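Designed helical repeat protein (PDB 5CWQ) is a de novo designed helical repeat protein, built to explore repeat architectures, with no assigned biological function. Local coordinates at residues A[119-124]-A[165-170]; A[160-165]-A[218-223]. One frame throughout, in Å; residues are numbered along the deposited sequence. Where two conformers were deposited one is given.

Interaction 1: A[119-124]-A[165-170]; sequences EAERAS and AEVACC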
# COMPACT_ATOMS: atom_id res chain seq x y z
N GLU A 119 9.60 -13.77 7.90
CA GLU A 119 9.52 -12.33 7.72
C GLU A 119 8.39 -11.99 6.74
O GLU A 119 7.78 -10.92 6.83
CB GLU A 119 10.85 -11.78 7.20
CG GLU A 119 10.95 -10.27 7.15
CD GLU A 119 12.30 -9.80 6.66
OE1 GLU A 119 13.11 -10.65 6.23
OE2 GLU A 119 12.57 -8.58 6.69
N ALA A 120 8.12 -12.90 5.82
CA ALA A 120 7.08 -12.71 4.82
C ALA A 120 5.70 -12.89 5.45
O ALA A 120 4.75 -12.19 5.08
CB ALA A 120 7.27 -13.69 3.67
N GLU A 121 5.59 -13.82 6.39
CA GLU A 121 4.32 -14.09 7.04
C GLU A 121 3.92 -12.93 7.95
O GLU A 121 2.74 -12.60 8.06
CB GLU A 121 4.39 -15.39 7.84
CG GLU A 121 3.03 -15.89 8.32
CD GLU A 121 2.08 -16.22 7.18
OE1 GLU A 121 2.55 -16.42 6.04
OE2 GLU A 121 0.85 -16.26 7.42
N ARG A 122 4.91 -12.32 8.61
CA ARG A 122 4.65 -11.15 9.44
C ARG A 122 4.11 -10.01 8.60
O ARG A 122 3.22 -9.28 9.04
CB ARG A 122 5.93 -10.71 10.17
CG ARG A 122 6.33 -11.62 11.32
CD ARG A 122 7.41 -10.99 12.18
NE ARG A 122 6.97 -9.75 12.80
CZ ARG A 122 7.67 -9.06 13.70
NH1 ARG A 122 8.85 -9.49 14.10
NH2 ARG A 122 7.17 -7.94 14.20
N ALA A 123 4.64 -9.85 7.40
CA ALA A 123 4.18 -8.83 6.48
C ALA A 123 2.74 -9.11 6.05
O ALA A 123 1.94 -8.19 5.88
CB ALA A 123 5.08 -8.75 5.26
N SER A 124 2.42 -10.39 5.89
CA SER A 124 1.08 -10.80 5.49
C SER A 124 0.08 -10.51 6.60
O SER A 124 -1.06 -10.12 6.33
CB SER A 124 1.06 -12.29 5.13
OG SER A 124 -0.18 -12.66 4.57
N ALA A 165 -0.98 -10.78 -1.94
CA ALA A 165 -0.65 -11.50 -3.17
C ALA A 165 0.85 -11.75 -3.26
O ALA A 165 1.29 -12.82 -3.68
CB ALA A 165 -1.12 -10.71 -4.38
N GLU A 166 1.63 -10.74 -2.87
CA GLU A 166 3.08 -10.81 -2.89
C GLU A 166 3.59 -11.97 -2.04
O GLU A 166 4.35 -12.82 -2.52
CB GLU A 166 3.68 -9.49 -2.39
CG GLU A 166 5.20 -9.40 -2.43
CD GLU A 166 5.75 -9.15 -3.82
OE1 GLU A 166 4.95 -9.06 -4.78
OE2 GLU A 166 6.98 -9.03 -3.95
N VAL A 167 3.15 -12.01 -0.79
CA VAL A 167 3.59 -13.05 0.14
C VAL A 167 3.08 -14.42 -0.28
O VAL A 167 3.83 -15.39 -0.28
CB VAL A 167 3.11 -12.75 1.57
CG1 VAL A 167 3.50 -13.88 2.52
CG2 VAL A 167 3.68 -11.43 2.06
N ALA A 168 1.80 -14.49 -0.64
CA ALA A 168 1.18 -15.76 -1.01
C ALA A 168 1.93 -16.42 -2.16
O ALA A 168 2.05 -17.64 -2.22
CB ALA A 168 -0.28 -15.54 -1.39
N CYS A 169 2.44 -15.59 -3.07
CA CYS A 169 3.16 -16.09 -4.23
C CYS A 169 4.55 -16.60 -3.88
O CYS A 169 4.93 -17.70 -4.30
CB CYS A 169 3.26 -14.99 -5.29
SG CYS A 169 4.24 -15.45 -6.74
N CYS A 170 5.31 -15.83 -3.11
CA CYS A 170 6.69 -16.20 -2.83
C CYS A 170 6.77 -17.29 -1.75
O CYS A 170 7.79 -17.97 -1.63
CB CYS A 170 7.52 -14.97 -2.43
SG CYS A 170 7.19 -14.30 -0.79
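Val167 packs against Ala120 and Ser124 in an apolar contact between antiparallel helices of this designed helical repeat fold, near the start of helix 117-144 and the end of helix 147-171. Helix 117-144 carries one segment and helix 147-171 the other, so the two form a helical hairpin. The local axes come within 9.2 Å and their directions differ by 150°. Val167 carries the contact. With CG1 anti to the backbone N (chi1 177°), its two methyl groups fork over the carbonyl oxygen of Ala120. Ala120 O lies 3.3 Å from Val167 CG2, and the same oxygen accepts the helical bond from Ser124 N. Val167 CG1 also meets the methyl CB of Ala120 at 3.9 Å and CB of Ser124 at 3.9 Å. Val167 CG2 reaches more loosely to CB of Ala123. An alanine in place of Val167 would lose both branches and would probably open a gap between the two helices, over Ala120 O and beside CB of Ser124. Outside the two segments, Val167 also touches Ala108 of helix 90-114 and Glu176 of helix 174-201. The carboxylate of Glu121 turns to Arg171, with which it forms a salt bridge. Cys170 borders the contact and is tied to Cys112 by a disulfide, which links the hairpin to helix 90-114. Cys170 SG stands 4.5 Å from CB of Ala120.

Interaction 2: A[160-165]-A[218-223]; sequences AVLALA and REARRH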
# COMPACT_ATOMS: atom_id res chain seq x y z
N ALA A 160 -2.99 -3.32 0.24
CA ALA A 160 -2.94 -4.41 1.21
C ALA A 160 -3.12 -5.76 0.52
O ALA A 160 -2.42 -6.73 0.84
CB ALA A 160 -4.02 -4.22 2.28
N VAL A 161 -4.04 -5.83 -0.43
CA VAL A 161 -4.29 -7.06 -1.17
C VAL A 161 -3.09 -7.38 -2.06
O VAL A 161 -2.77 -8.54 -2.29
CB VAL A 161 -5.58 -6.96 -2.01
CG1 VAL A 161 -5.73 -8.17 -2.93
CG2 VAL A 161 -6.78 -6.83 -1.10
N LEU A 162 -2.43 -6.33 -2.55
CA LEU A 162 -1.20 -6.50 -3.31
C LEU A 162 -0.13 -7.15 -2.45
O LEU A 162 0.60 -8.04 -2.90
CB LEU A 162 -0.69 -5.15 -3.82
CG LEU A 162 -0.64 -4.94 -5.34
CD1 LEU A 162 -0.13 -3.54 -5.65
CD2 LEU A 162 0.24 -5.98 -6.01
N ALA A 163 -0.04 -6.71 -1.20
CA ALA A 163 0.94 -7.25 -0.27
C ALA A 163 0.63 -8.71 0.04
O ALA A 163 1.54 -9.54 0.13
CB ALA A 163 0.96 -6.42 1.01
N LEU A 164 -0.65 -9.03 0.20
CA LEU A 164 -1.06 -10.41 0.45
C LEU A 164 -0.72 -11.29 -0.74
O LEU A 164 -0.23 -12.41 -0.58
CB LEU A 164 -2.56 -10.48 0.74
CG LEU A 164 -3.02 -9.88 2.07
CD1 LEU A 164 -4.54 -9.84 2.14
CD2 LEU A 164 -2.45 -10.66 3.26
N ALA A 165 -0.98 -10.78 -1.94
CA ALA A 165 -0.65 -11.50 -3.17
C ALA A 165 0.85 -11.75 -3.26
O ALA A 165 1.29 -12.82 -3.68
CB ALA A 165 -1.12 -10.71 -4.38
N ARG A 218 -6.08 -4.87 -10.08
CA ARG A 218 -5.84 -5.68 -11.28
C ARG A 218 -4.45 -6.30 -11.26
O ARG A 218 -4.28 -7.45 -11.67
CB ARG A 218 -6.01 -4.83 -12.54
CG ARG A 218 -7.46 -4.49 -12.87
CD ARG A 218 -7.60 -3.69 -14.16
NE ARG A 218 -7.36 -4.51 -15.35
CZ ARG A 218 -6.30 -4.43 -16.15
NH1 ARG A 218 -5.33 -3.55 -15.93
NH2 ARG A 218 -6.21 -5.23 -17.21
N GLU A 219 -3.46 -5.55 -10.78
CA GLU A 219 -2.10 -6.07 -10.69
C GLU A 219 -2.04 -7.21 -9.67
O GLU A 219 -1.36 -8.20 -9.88
CB GLU A 219 -1.11 -4.97 -10.30
CG GLU A 219 0.31 -5.52 -10.07
CD GLU A 219 1.37 -4.44 -9.91
OE1 GLU A 219 1.21 -3.34 -10.48
OE2 GLU A 219 2.37 -4.70 -9.20
N ALA A 220 -2.76 -7.04 -8.56
CA ALA A 220 -2.81 -8.07 -7.53
C ALA A 220 -3.37 -9.37 -8.09
O ALA A 220 -2.85 -10.45 -7.81
CB ALA A 220 -3.65 -7.59 -6.35
N ARG A 221 -4.43 -9.25 -8.88
CA ARG A 221 -5.06 -10.42 -9.49
C ARG A 221 -4.11 -11.08 -10.49
O ARG A 221 -3.94 -12.29 -10.47
CB ARG A 221 -6.36 -10.02 -10.18
CG ARG A 221 -7.09 -11.20 -10.81
CD ARG A 221 -8.47 -10.81 -11.31
NE ARG A 221 -8.42 -9.74 -12.31
CZ ARG A 221 -9.40 -9.45 -13.16
NH1 ARG A 221 -10.52 -10.16 -13.15
NH2 ARG A 221 -9.25 -8.46 -14.02
N ARG A 222 -3.49 -10.27 -11.34
CA ARG A 222 -2.54 -10.78 -12.32
C ARG A 222 -1.38 -11.50 -11.63
O ARG A 222 -0.92 -12.54 -12.09
CB ARG A 222 -2.00 -9.66 -13.20
CG ARG A 222 -2.98 -9.20 -14.28
CD ARG A 222 -2.29 -8.32 -15.31
NE ARG A 222 -1.66 -7.14 -14.71
CZ ARG A 222 -2.28 -5.98 -14.50
NH1 ARG A 222 -3.55 -5.82 -14.83
NH2 ARG A 222 -1.62 -4.97 -13.94
N HIS A 223 -0.91 -10.93 -10.52
CA HIS A 223 0.23 -11.49 -9.80
C HIS A 223 -0.09 -12.90 -9.30
O HIS A 223 0.69 -13.82 -9.49
CB HIS A 223 0.62 -10.59 -8.62
CG HIS A 223 1.93 -10.94 -8.00
ND1 HIS A 223 3.14 -10.64 -8.60
CD2 HIS A 223 2.24 -11.56 -6.84
CE1 HIS A 223 4.13 -11.06 -7.84
NE2 HIS A 223 3.61 -11.63 -6.76
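Glu219 opens the contact by laying its chain across Leu162. Its CG is anti to the backbone N (chi1 175°) and the rest of the chain is extended. Glu219 CG and OE2 both come close to CD2 of Leu162, OE2 at 4.0 Å. This is packing against the apolar methyl rather than a polar bond. Ala220 follows and sits at the centre. Its CA lies only 4.8 Å from CA of Leu162, a close approach that its small methyl allows. Ala220 CB rests between Val161 and Leu162, 4.0 Å from CG1 of Val161 and 4.1 Å from CG of Leu162. CD2 of Leu162 also meets Ala220 CA. The carbonyl oxygen of Ala220 faces CB of Ala165. One turn on, His223 reaches the backbone of helix 147-171. CD2 of His223 lies 3.5 Å from Ala165 O, which sits at the ring edge and in its plane. The two short segments run almost parallel, 12° apart, with axes 8.8 Å apart. Here helices 147-171 and 204-230 run the same way, a parallel helix packing within the helical repeat fold. Helix 174-201 touches Val161 through Asp183 and Ala184, and helix 90-114 meets Leu162 through Leu105. Helix 117-144 packs on Ala160, Ala163 and Leu164.

From the N terminus, the chain first passes 119-124 on helix 117-144. It then turns back into helix 147-171, and interaction 1 closes a hairpin with 40 residues between its segments. On that helix it first runs through 160-165, the first half of interaction 2, which ends at the Ala165 that opens 165-170. Interaction 2 closes later, across 52 residues, when helix 204-230 arrives after helix 174-201. The two loops therefore cross rather than nest. Ala165 belongs to both, and helix 147-171 joins them. The contacts also touch directly, with Ser124 against Leu164 and His223 against Glu166 and Cys169. Together they tie three helices, 117-144, 147-171 and 204-230, into one stack.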